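Local coordinates for endo alpha-1,4 polygalactosaminidase (Neosartorya fumigata, PDB 6OJ1), which cleaves alpha-1,4-linked galactosamine polymers as an endo-acting glycoside hydrolase with a (beta/alpha)-barrel fold, and disrupts microbial biofilms, at residues K187-G190 with D191-P194; Q207-Y211 with N212-T216; V264-N267 with M268-N272. All coordinates share one frame; numbering follows the deposited sequence.

Contact 1 (K187-G190 with D191-P194); sequences KNAG and DIIP. With NAG (2-acetamido-2-deoxy-beta-D-glucopyranose), chain E.
Ala-189 and Gly-190 turn the chain into a 3-10 segment through two successive i to i+3 backbone bonds, from Ile-192 N to Ala-189 O (3.1 Å) and from Ile-193 N to Gly-190 O (3.3 Å). This is a beta-to-alpha connection of the (beta/alpha)-barrel, leading from strand 183-187, which lies beside strand 202-206, to the short helix 193-196.

Two isoleucines fold back on the turn. In Ile-192, CG1 sits between the backbone N and the carbonyl carbon (chi1 70°), which brings it 4.0 Å from Ala-189 CB and 3.3 Å from Ala-189 O. The same side chain packs on Ser-166 and Ile-167 of helix 163-179, and both it and Ala-189 lean on Tyr-153. Ile-193 lies alongside glycine instead: its CG1 comes within 3.3 Å of Gly-190 O, and its CD1 within 3.4 Å of Gly-190 O and 3.7 Å of Gly-190 CA, where no side chain intervenes. The glycine carbonyl oxygen thus meets both the backbone N-H of Ile-193 and two carbons of its side chain. Thr-216 and Tyr-217 of helix 214-217 also touch Ile-193.

At the far end Pro-194 borders a glycan attached to the protein, whose NAG is hydrogen-bonded to Ser-195 OG. Pro-194 CB lies 3.7 Å from NAG O4.

Contact 2 (Q207-Y211 with N212-T216); sequences QCAQY and NECDT
Cys-208 and Cys-214 are joined by a disulfide (SG to SG 2.1 Å, chi3 87°), the tight part of this contact. Both cysteines are buried. A nearly straight hydrogen bond from Glu-213 N to Cys-208 O (3.0 Å, N-H...O 175°) closes the loop beside the bridge. Cys-214 SG also comes 3.2 Å from Ala-209 N, whose hydrogen bond goes to Glu-231 OE2, while Ala-209 CB flanks the same sulfur at 4.1 Å. Beyond the bridge, Cys-208 packs on His-229 of strand 227-231, and Cys-214 on Phe-255.

The loop lies between barrel strand 202-206 and helix 214-217. Residues 208 to 210 have helical backbone angles, and Asn-212, in a left-handed conformation, reverses the chain, so that the i+5 bond to Cys-208 O recalls the outer bond of a Schellman motif.

The other side is looser and faces solvent, with Gln-210, Tyr-211 and Asn-212 exposed and touching a crystal neighbour. Gln-210 CG covers one face of the Tyr-211 ring, 3.8 Å above its centre, and Gln-210 OE1 takes a hydrogen bond from Gln-207 NE2 (2.8 Å). Glu-213 has an unusual first torsion (chi1 -24°) that lays CG 3.2 Å from Tyr-211 O; from there its extended chain carries OE2 back to within 3.7 Å of Tyr-211 CB.

Contact 3 (V264-N267 with M268-N272); sequences VIKN and MNLNN. With MAN (alpha-D-mannopyranose), chain B.
Asn-267, Lys-266 and Asn-271 carry this contact, which closes the turn at the end of strand 261-266. Asn-267 begins a type I beta turn in which Leu-270 N bonds to Asn-267 O (2.9 Å). Its side chain bridges the same bend: ND2 gives a nearly straight hydrogen bond to Asn-271 OD1 (2.9 Å, N-H...O 169°), with the acceptor in the amide plane of Asn-267 and the two amides turned steeply against each other. Both ends of the Asn-267 amide have further partners, Asn-240 O for ND2 and Lys-234 NZ for OD1, which should fix its rotation. A water links the pair again, accepting from Asn-267 N at 2.9 Å and lying in hydrogen-bonding range of Asn-271 OD1.

Lys-266 is bent at its second and third torsions (chi2 -71°, chi3 -65°), curling its chain across Leu-270, whose CD2 meets Lys-266 CB at 3.8 Å. The curl delivers NZ end-on to Asn-271 O (2.9 Å), with a weak bond to Asn-272 O (3.3 Å). Ile-44 O, Trp-273 O and Gln-43 OE1 are further acceptors, more in all than NZ has protons, so some must share; most are backbone carbonyls.

Asn-269 forms an Asx turn, its OD1 accepting from Asn-271 N (3.0 Å), and lies side by side with Asn-267. The opposite end of its amide reaches the glycan: ND2 bonds to O3 of the mannose at 2.9 Å.

The turn sits where the barrel comes round on itself: strand 261-266 runs between strands 227-231 and 274-275, Leu-270 packs on Ile-44 of the first strand, 42-45, and Ile-265 faces Lys-249 and Cys-253 of helix 246-253.

Overall arrangement
All three contacts lie just after parallel strands of one barrel sheet, in chain order: contact 1 after strand 183-187, contact 2 after 202-206, contact 3 at the end of 261-266. The first two follow adjacent strands; their centres are 12 Å apart and they touch, Ile-193 CD1 packing on Thr-216 O at 3.6 Å. Contact 3 is further round, its centre 18 Å from that of contact 2 and 22 Å from that of contact 1, with strand 227-231 between it and contact 2. In (beta/alpha)-barrel hydrolases this carboxy-terminal rim of the strands generally bears the active site, so these loops probably help shape its surroundings.

Contact 1 (K187-G190 with D191-P194)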
# COMPACT_ATOMS: atom_id res chain seq x y z
N LYS A 187 -2.01 -4.92 -0.36
CA LYS A 187 -2.79 -3.79 -0.87
C LYS A 187 -4.01 -4.35 -1.60
O LYS A 187 -3.87 -4.97 -2.66
CB LYS A 187 -1.94 -2.95 -1.82
CG LYS A 187 -2.67 -1.75 -2.45
CD LYS A 187 -3.10 -0.73 -1.39
CE LYS A 187 -3.57 0.58 -2.03
NZ LYS A 187 -2.49 1.29 -2.78
N ASN A 188 -5.20 -4.12 -1.04
CA ASN A 188 -6.48 -4.57 -1.63
C ASN A 188 -6.37 -6.06 -1.94
O ASN A 188 -5.99 -6.83 -1.05
CB ASN A 188 -6.83 -3.69 -2.82
CG ASN A 188 -7.07 -2.26 -2.41
OD1 ASN A 188 -7.78 -2.00 -1.43
ND2 ASN A 188 -6.51 -1.32 -3.16
N ALA A 189 -6.71 -6.51 -3.16
CA ALA A 189 -6.50 -7.90 -3.58
C ALA A 189 -7.17 -8.88 -2.63
O ALA A 189 -6.60 -9.92 -2.28
CB ALA A 189 -5.00 -8.21 -3.72
N GLY A 190 -8.41 -8.57 -2.24
CA GLY A 190 -9.09 -9.38 -1.23
C GLY A 190 -9.22 -10.86 -1.58
O GLY A 190 -9.25 -11.71 -0.68
N ASP A 191 -9.32 -11.19 -2.87
CA ASP A 191 -9.53 -12.59 -3.27
C ASP A 191 -8.37 -13.50 -2.87
O ASP A 191 -8.58 -14.71 -2.70
CB ASP A 191 -9.75 -12.69 -4.78
CG ASP A 191 -11.09 -12.14 -5.20
OD1 ASP A 191 -12.12 -12.62 -4.68
OD2 ASP A 191 -11.12 -11.21 -6.04
N ILE A 192 -7.15 -12.96 -2.73
CA ILE A 192 -5.98 -13.80 -2.46
C ILE A 192 -5.57 -13.77 -0.99
O ILE A 192 -4.54 -14.37 -0.64
CB ILE A 192 -4.77 -13.44 -3.34
CG1 ILE A 192 -4.15 -12.07 -2.99
CG2 ILE A 192 -5.13 -13.49 -4.83
CD1 ILE A 192 -2.77 -11.83 -3.63
N ILE A 193 -6.34 -13.10 -0.13
CA ILE A 193 -5.98 -13.01 1.29
C ILE A 193 -5.60 -14.37 1.90
O ILE A 193 -4.55 -14.45 2.55
CB ILE A 193 -7.10 -12.32 2.08
CG1 ILE A 193 -7.16 -10.82 1.77
CG2 ILE A 193 -6.92 -12.57 3.59
CD1 ILE A 193 -8.48 -10.21 2.29
N PRO A 194 -6.41 -15.44 1.76
CA PRO A 194 -6.06 -16.70 2.44
C PRO A 194 -4.68 -17.22 2.10
O PRO A 194 -4.05 -17.88 2.94
CB PRO A 194 -7.14 -17.67 1.94
CG PRO A 194 -8.27 -16.82 1.57
CD PRO A 194 -7.67 -15.56 1.02
C1 NAG E . -2.96 -21.65 0.73
C2 NAG E . -4.35 -21.65 0.09
C3 NAG E . -5.36 -21.03 1.06
C4 NAG E . -5.32 -21.71 2.43
C5 NAG E . -3.88 -21.85 2.93
C6 NAG E . -3.75 -22.69 4.18
C7 NAG E . -4.21 -21.57 -2.36
C8 NAG E . -4.23 -20.71 -3.59
N2 NAG E . -4.34 -20.94 -1.18
O3 NAG E . -6.65 -21.12 0.48
O4 NAG E . -5.92 -20.87 3.40
O5 NAG E . -3.01 -22.42 1.94
O6 NAG E . -3.96 -21.91 5.34
O7 NAG E . -4.08 -22.79 -2.43

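Contact 2 (Q207-Y211 with N212-T216)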
# COMPACT_ATOMS: atom_id res chain seq x y z
N GLN A 207 -11.57 1.84 0.11
CA GLN A 207 -12.98 1.95 -0.28
C GLN A 207 -13.80 0.70 -0.04
O GLN A 207 -14.84 0.53 -0.70
CB GLN A 207 -13.11 2.35 -1.75
CG GLN A 207 -12.48 3.71 -2.07
CD GLN A 207 -12.27 3.89 -3.55
OE1 GLN A 207 -11.27 3.44 -4.10
NE2 GLN A 207 -13.21 4.56 -4.19
N CYS A 208 -13.43 -0.18 0.89
CA CYS A 208 -14.30 -1.34 1.12
C CYS A 208 -15.68 -0.91 1.60
O CYS A 208 -16.67 -1.60 1.33
CB CYS A 208 -13.67 -2.30 2.13
SG CYS A 208 -13.50 -1.67 3.83
N ALA A 209 -15.77 0.23 2.29
CA ALA A 209 -17.07 0.69 2.77
C ALA A 209 -17.97 1.09 1.61
O ALA A 209 -19.18 0.82 1.62
CB ALA A 209 -16.89 1.86 3.75
N GLN A 210 -17.39 1.71 0.59
CA GLN A 210 -18.15 2.18 -0.56
C GLN A 210 -18.70 1.02 -1.39
O GLN A 210 -19.76 1.15 -2.01
CB GLN A 210 -17.26 3.09 -1.40
CG GLN A 210 -17.88 3.65 -2.67
CD GLN A 210 -16.90 4.52 -3.47
OE1 GLN A 210 -15.76 4.74 -3.05
NE2 GLN A 210 -17.36 5.01 -4.61
N TYR A 211 -18.02 -0.14 -1.38
CA TYR A 211 -18.34 -1.25 -2.27
C TYR A 211 -18.73 -2.53 -1.54
O TYR A 211 -18.69 -3.61 -2.14
CB TYR A 211 -17.17 -1.52 -3.22
CG TYR A 211 -16.95 -0.37 -4.16
CD1 TYR A 211 -17.92 -0.01 -5.09
CD2 TYR A 211 -15.78 0.39 -4.10
CE1 TYR A 211 -17.73 1.05 -5.94
CE2 TYR A 211 -15.58 1.45 -4.96
CZ TYR A 211 -16.56 1.78 -5.88
OH TYR A 211 -16.36 2.84 -6.73
N ASN A 212 -19.12 -2.44 -0.27
CA ASN A 212 -19.67 -3.59 0.45
C ASN A 212 -18.67 -4.75 0.53
O ASN A 212 -19.05 -5.91 0.35
CB ASN A 212 -20.97 -4.08 -0.19
CG ASN A 212 -22.19 -3.53 0.50
OD1 ASN A 212 -22.56 -3.98 1.58
ND2 ASN A 212 -22.86 -2.58 -0.15
N GLU A 213 -17.40 -4.44 0.80
CA GLU A 213 -16.38 -5.48 0.91
C GLU A 213 -15.61 -5.48 2.23
O GLU A 213 -14.57 -6.16 2.30
CB GLU A 213 -15.33 -5.37 -0.21
CG GLU A 213 -15.74 -4.70 -1.47
CD GLU A 213 -14.55 -4.59 -2.42
OE1 GLU A 213 -14.06 -5.64 -2.88
OE2 GLU A 213 -14.09 -3.45 -2.67
N CYS A 214 -16.03 -4.75 3.25
CA CYS A 214 -15.14 -4.66 4.41
C CYS A 214 -15.08 -5.97 5.18
O CYS A 214 -14.07 -6.25 5.84
CB CYS A 214 -15.56 -3.52 5.34
SG CYS A 214 -15.38 -1.83 4.65
N ASP A 215 -16.13 -6.80 5.10
CA ASP A 215 -16.08 -8.12 5.71
C ASP A 215 -14.94 -8.96 5.15
O ASP A 215 -14.37 -9.79 5.87
CB ASP A 215 -17.40 -8.86 5.49
CG ASP A 215 -18.50 -8.34 6.37
OD1 ASP A 215 -18.24 -8.14 7.58
OD2 ASP A 215 -19.62 -8.14 5.86
N THR A 216 -14.59 -8.77 3.87
CA THR A 216 -13.49 -9.53 3.30
C THR A 216 -12.19 -9.21 4.02
O THR A 216 -11.40 -10.11 4.33
CB THR A 216 -13.38 -9.24 1.80
OG1 THR A 216 -14.55 -9.72 1.14
CG2 THR A 216 -12.15 -9.93 1.20

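Contact 3 (V264-N267 with M268-N272)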
# COMPACT_ATOMS: atom_id res chain seq x y z
N VAL A 264 -8.54 6.31 7.52
CA VAL A 264 -8.27 7.71 7.17
C VAL A 264 -9.23 8.13 6.07
O VAL A 264 -9.53 7.35 5.16
CB VAL A 264 -6.81 7.94 6.72
CG1 VAL A 264 -5.87 7.91 7.91
CG2 VAL A 264 -6.39 6.92 5.64
N ILE A 265 -9.70 9.36 6.15
CA ILE A 265 -10.44 10.00 5.07
C ILE A 265 -9.46 10.89 4.32
O ILE A 265 -8.80 11.73 4.93
CB ILE A 265 -11.63 10.80 5.63
CG1 ILE A 265 -12.63 9.83 6.27
CG2 ILE A 265 -12.28 11.63 4.56
CD1 ILE A 265 -13.52 10.47 7.30
N LYS A 266 -9.34 10.68 3.01
CA LYS A 266 -8.28 11.32 2.23
C LYS A 266 -8.85 11.89 0.94
O LYS A 266 -9.91 11.49 0.46
CB LYS A 266 -7.14 10.32 1.87
CG LYS A 266 -6.46 9.67 3.07
CD LYS A 266 -5.59 10.69 3.80
CE LYS A 266 -4.42 11.17 2.93
NZ LYS A 266 -3.54 12.07 3.76
N ASN A 267 -8.10 12.84 0.36
CA ASN A 267 -8.27 13.16 -1.05
C ASN A 267 -7.77 12.01 -1.92
O ASN A 267 -6.85 11.28 -1.54
CB ASN A 267 -7.47 14.41 -1.43
CG ASN A 267 -7.99 15.65 -0.76
OD1 ASN A 267 -9.20 15.89 -0.74
ND2 ASN A 267 -7.08 16.46 -0.23
N MET A 268 -8.36 11.87 -3.12
CA MET A 268 -7.92 10.82 -4.05
C MET A 268 -6.46 11.00 -4.46
O MET A 268 -5.79 10.02 -4.81
CB MET A 268 -8.83 10.80 -5.29
CG MET A 268 -8.48 9.74 -6.32
SD MET A 268 -9.05 8.08 -5.88
CE MET A 268 -10.82 8.27 -6.00
N ASN A 269 -5.92 12.23 -4.39
CA ASN A 269 -4.53 12.42 -4.75
C ASN A 269 -3.57 12.05 -3.62
O ASN A 269 -2.35 12.08 -3.83
CB ASN A 269 -4.27 13.87 -5.23
CG ASN A 269 -4.40 14.92 -4.13
OD1 ASN A 269 -4.59 14.60 -2.95
ND2 ASN A 269 -4.26 16.21 -4.51
N LEU A 270 -4.09 11.69 -2.45
CA LEU A 270 -3.28 11.27 -1.30
C LEU A 270 -2.21 12.31 -0.94
O LEU A 270 -1.07 11.98 -0.63
CB LEU A 270 -2.67 9.89 -1.54
CG LEU A 270 -3.73 8.77 -1.56
CD1 LEU A 270 -3.04 7.42 -1.98
CD2 LEU A 270 -4.44 8.64 -0.21
N ASN A 271 -2.60 13.59 -0.96
CA ASN A 271 -1.74 14.64 -0.43
C ASN A 271 -1.85 14.69 1.10
O ASN A 271 -2.33 13.72 1.71
CB ASN A 271 -2.08 15.99 -1.10
CG ASN A 271 -3.50 16.49 -0.79
OD1 ASN A 271 -4.24 15.89 -0.01
ND2 ASN A 271 -3.87 17.63 -1.39
N ASN A 272 -1.41 15.77 1.75
CA ASN A 272 -1.35 15.78 3.22
C ASN A 272 -2.73 15.66 3.87
O ASN A 272 -2.87 15.05 4.94
CB ASN A 272 -0.68 17.08 3.73
CG ASN A 272 0.86 17.03 3.70
OD1 ASN A 272 1.48 16.01 3.99
ND2 ASN A 272 1.47 18.18 3.39
C1 MAN B . -2.85 20.29 -7.39
C2 MAN B . -2.77 18.76 -7.13
C3 MAN B . -3.98 18.03 -7.73
C4 MAN B . -5.31 18.72 -7.29
C5 MAN B . -5.26 20.22 -7.65
C6 MAN B . -6.48 21.00 -7.20
O2 MAN B . -2.80 18.47 -5.73
O3 MAN B . -3.98 16.64 -7.40
O4 MAN B . -6.43 18.11 -7.94
O5 MAN B . -4.10 20.83 -7.01
O6 MAN B . -6.33 22.35 -7.65
O HOH W 1 -5.49 13.73 1.20